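Local coordinates for protein dihydroxyacetone kinase (Citrobacter freundii, PDB 1UN8) that phosphorylates dihydroxyacetone with ATP to give dihydroxyacetone phosphate, the second step in the oxidative route of glycerol fermentation, at residues A[258-261]-A[262-266]; A[274-277]-A[278-281]. One frame throughout, in Å; residues are numbered along the deposited sequence.

Contact 1: residues A[258-261]-A[262-266]; sequences INNL and GGVSV
Asn260, the last residue of strand 254-260, and Val264, four residues on, face each other across a tight loop that the asparagine side chain holds together. From CB, with CG anti to the backbone N (chi1 -173°), the side chain reaches into the loop. CG lies 3.7 Å from Gly262 N, and beyond it the amide splits its two ends between different parts of the backbone. OD1 takes the N-H of Gly262 at 2.7 Å, a fairly straight bond whose donor is tilted from the carbonyl plane, and more weakly the N-H of Val264, with N 3.4 Å from OD1. ND2 donates a hydrogen bond to Val264 O at 2.9 Å; that oxygen lies in the asparagine amide plane, although ND2 itself sits above the plane of the Val264 carbonyl. Gripped at both ends, the amide has its rotation fixed and serves two backbone N-H groups, one of them weakly, and one carbonyl. Val264 CB packs on the amide, 3.7 Å from Asn260 ND2, while Met269 of the following helix touches both side chains. Gly262 has phi 133°, a backbone shape at which a CB would jam against Leu261 O. Ser265 then N-caps helix 266-277, and Val264 packs on Phe5 of the second subunit. The bond from Gly262 N to Asn260 OD1 makes this an Asx turn, set at the strand-to-helix connection of the domain's beta-alpha-beta unit.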
loop_
_atom_site.group_PDB
_atom_site.type_symbol
_atom_site.label_atom_id
_atom_site.label_comp_id
_atom_site.label_asym_id
_atom_site.label_seq_id
_atom_site.Cartn_x
_atom_site.Cartn_y
_atom_site.Cartn_z
ATOM N N ILE A 258 9.807 -5.757 -7.301
ATOM C CA ILE A 258 9.291 -6.093 -5.970
ATOM C C ILE A 258 7.892 -5.475 -5.879
ATOM O O ILE A 258 7.740 -4.264 -5.715
ATOM C CB ILE A 258 10.179 -5.503 -4.856
ATOM C CG1 ILE A 258 11.630 -5.928 -5.079
ATOM C CG2 ILE A 258 9.709 -5.978 -3.496
ATOM C CD1 ILE A 258 12.618 -4.785 -5.085
ATOM N N ASN A 259 6.889 -6.333 -5.987
ATOM C CA ASN A 259 5.488 -5.954 -5.981
ATOM C C ASN A 259 4.759 -6.246 -4.665
ATOM O O ASN A 259 4.846 -7.341 -4.109
ATOM C CB ASN A 259 4.782 -6.678 -7.128
ATOM C CG ASN A 259 3.281 -6.398 -7.176
ATOM O OD1 ASN A 259 2.854 -5.254 -7.349
ATOM N ND2 ASN A 259 2.475 -7.452 -7.035
ATOM N N ASN A 260 4.021 -5.257 -4.183
ATOM C CA ASN A 260 3.270 -5.399 -2.951
ATOM C C ASN A 260 1.864 -5.843 -3.335
ATOM O O ASN A 260 1.160 -5.100 -4.028
ATOM C CB ASN A 260 3.201 -4.065 -2.217
ATOM C CG ASN A 260 2.575 -4.198 -0.841
ATOM O OD1 ASN A 260 1.699 -5.040 -0.622
ATOM N ND2 ASN A 260 3.012 -3.361 0.092
ATOM N N LEU A 261 1.448 -7.035 -2.901
ATOM C CA LEU A 261 0.118 -7.513 -3.260
ATOM C C LEU A 261 -1.017 -6.655 -2.677
ATOM O O LEU A 261 -2.188 -6.817 -3.052
ATOM C CB LEU A 261 -0.059 -8.980 -2.861
ATOM C CG LEU A 261 0.360 -10.072 -3.862
ATOM C CD1 LEU A 261 0.704 -9.475 -5.213
ATOM C CD2 LEU A 261 1.517 -10.847 -3.309
ATOM N N GLY A 262 -0.675 -5.752 -1.755
ATOM C CA GLY A 262 -1.687 -4.867 -1.216
ATOM C C GLY A 262 -1.772 -4.661 0.274
ATOM O O GLY A 262 -2.240 -3.606 0.715
ATOM N N GLY A 263 -1.325 -5.641 1.054
ATOM C CA GLY A 263 -1.415 -5.518 2.493
ATOM C C GLY A 263 -0.126 -5.498 3.290
ATOM O O GLY A 263 -0.159 -5.494 4.520
ATOM N N VAL A 264 1.014 -5.489 2.627
ATOM C CA VAL A 264 2.259 -5.451 3.371
ATOM C C VAL A 264 2.576 -4.006 3.728
ATOM O O VAL A 264 2.313 -3.094 2.942
ATOM C CB VAL A 264 3.402 -6.029 2.553
ATOM C CG1 VAL A 264 4.680 -5.977 3.358
ATOM C CG2 VAL A 264 3.061 -7.457 2.143
ATOM N N SER A 265 3.122 -3.790 4.923
ATOM C CA SER A 265 3.478 -2.439 5.355
ATOM C C SER A 265 4.696 -1.980 4.551
ATOM O O SER A 265 5.502 -2.800 4.109
ATOM C CB SER A 265 3.824 -2.427 6.843
ATOM O OG SER A 265 4.991 -3.191 7.083
ATOM N N VAL A 266 4.831 -0.672 4.371
ATOM C CA VAL A 266 5.954 -0.127 3.617
ATOM C C VAL A 266 7.244 -0.539 4.322
ATOM O O VAL A 266 8.245 -0.857 3.670
ATOM C CB VAL A 266 5.846 1.418 3.510
ATOM C CG1 VAL A 266 7.099 2.001 2.886
ATOM C CG2 VAL A 266 4.616 1.790 2.669
#

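Contact 2: residues A[274-277]-A[278-281]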
loop_
_atom_site.group_PDB
_atom_site.type_symbol
_atom_site.label_atom_id
_atom_site.label_comp_id
_atom_site.label_asym_id
_atom_site.label_seq_id
_atom_site.Cartn_x
_atom_site.Cartn_y
_atom_site.Cartn_z
ATOM N N ARG A 274 15.684 -5.251 1.217
ATOM C CA ARG A 274 17.026 -5.473 1.722
ATOM C C ARG A 274 17.444 -6.935 1.577
ATOM O O ARG A 274 18.587 -7.227 1.237
ATOM C CB ARG A 274 17.123 -5.074 3.194
ATOM C CG ARG A 274 18.478 -5.396 3.817
ATOM C CD ARG A 274 18.438 -5.220 5.315
ATOM N NE ARG A 274 19.666 -5.666 5.962
ATOM C CZ ARG A 274 20.131 -6.912 5.906
ATOM N NH1 ARG A 274 19.472 -7.846 5.225
ATOM N NH2 ARG A 274 21.252 -7.229 6.540
ATOM N N GLU A 275 16.515 -7.844 1.861
ATOM C CA GLU A 275 16.782 -9.271 1.766
ATOM C C GLU A 275 17.164 -9.629 0.332
ATOM O O GLU A 275 18.149 -10.336 0.099
ATOM C CB GLU A 275 15.546 -10.077 2.198
ATOM C CG GLU A 275 15.013 -9.729 3.584
ATOM C CD GLU A 275 15.953 -10.133 4.704
ATOM O OE1 GLU A 275 17.164 -10.308 4.448
ATOM O OE2 GLU A 275 15.486 -10.265 5.853
ATOM N N LEU A 276 16.381 -9.134 -0.622
ATOM C CA LEU A 276 16.637 -9.396 -2.027
ATOM C C LEU A 276 18.028 -8.923 -2.407
ATOM O O LEU A 276 18.747 -9.610 -3.120
ATOM C CB LEU A 276 15.620 -8.682 -2.915
ATOM C CG LEU A 276 15.922 -8.836 -4.413
ATOM C CD1 LEU A 276 15.507 -10.220 -4.894
ATOM C CD2 LEU A 276 15.186 -7.784 -5.195
ATOM N N ALA A 277 18.400 -7.744 -1.930
ATOM C CA ALA A 277 19.707 -7.168 -2.234
ATOM C C ALA A 277 20.846 -7.986 -1.649
ATOM O O ALA A 277 21.988 -7.891 -2.096
ATOM C CB ALA A 277 19.775 -5.736 -1.711
ATOM N N SER A 278 20.533 -8.791 -0.644
ATOM C CA SER A 278 21.535 -9.626 0.000
ATOM C C SER A 278 21.415 -11.086 -0.418
ATOM O O SER A 278 22.125 -11.943 0.104
ATOM C CB SER A 278 21.385 -9.533 1.515
ATOM O OG SER A 278 21.373 -8.183 1.926
ATOM N N SER A 279 20.513 -11.373 -1.353
ATOM C CA SER A 279 20.314 -12.741 -1.801
ATOM C C SER A 279 21.315 -13.105 -2.888
ATOM O O SER A 279 21.954 -12.238 -3.476
ATOM C CB SER A 279 18.880 -12.929 -2.318
ATOM O OG SER A 279 18.688 -12.284 -3.563
ATOM N N PRO A 280 21.475 -14.407 -3.156
ATOM C CA PRO A 280 22.406 -14.867 -4.184
ATOM C C PRO A 280 22.054 -14.282 -5.547
ATOM O O PRO A 280 22.830 -14.388 -6.495
ATOM C CB PRO A 280 22.231 -16.382 -4.151
ATOM C CG PRO A 280 21.844 -16.643 -2.735
ATOM C CD PRO A 280 20.868 -15.545 -2.450
ATOM N N LEU A 281 20.883 -13.658 -5.634
ATOM C CA LEU A 281 20.406 -13.063 -6.879
ATOM C C LEU A 281 21.027 -11.690 -7.105
ATOM O O LEU A 281 21.039 -11.153 -8.213
ATOM C CB LEU A 281 18.890 -12.943 -6.813
ATOM C CG LEU A 281 18.124 -12.476 -8.036
ATOM C CD1 LEU A 281 18.415 -13.389 -9.202
ATOM C CD2 LEU A 281 16.649 -12.489 -7.720
#
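The C-terminal end of helix 266-277, where the chain leaves the helix for the loop leading to strand 285-292, is closed by two consecutive serines that turn back onto its last carbonyls. Ser278 OG donates to Arg274 O at 3.0 Å, while its backbone N bonds to Glu275 O at 2.9 Å, bent to 137°, and only weakly to Arg274 O. Ser279 grips a single acceptor twice: its OG donates to Leu276 O at 2.7 Å and its N to the same oxygen at 3.1 Å. With chi1 at 72°, OG stands between its own N and carbonyl carbon, which brings it near the Leu276 carbonyl plane. The last-turn carbonyls of Arg274, Glu275 and Leu276 are left with i+3 or weak i+4 N-H partners, and the serine hydroxyls add to those of Arg274 and Leu276. The turn also brings Leu281 back against Leu276, where its CD2 meets Leu276 CD1 at 3.8 Å. Leu276 lies on Val256 and Ile258 of strand 254-260, and Leu281 on Leu254 and on Val241 of helix 233-247, within the layered alpha/beta domain. On another side of the helix, Arg274 NH1 forms a salt bridge with Glu275 OE1 at 3.5 Å; Arg274 NE pairs with Asp15 of the second subunit, and Glu275 OE2 with Ser233 OG.

How the contacts relate
The two contacts stand at opposite ends of one helix, 266-277, with their centres about 17 Å apart. Contact 1 comes first along the chain, carrying strand 254-260 into the helix; contact 2 follows, releasing the helix toward strand 285-292. Those two strands are parallel neighbours in a mixed six-stranded sheet, which makes the whole unit a beta-alpha-beta crossover. The contacts also touch directly, Ile258 CD1 lying 3.9 Å from Leu276 CD2 where helix packs on strand. Both meet the second subunit, placing this crossover at the dimer interface of the DhaK part. Contact 1 is the nearer to the substrate site, Leu261 being about 8 Å from His61 between side chains.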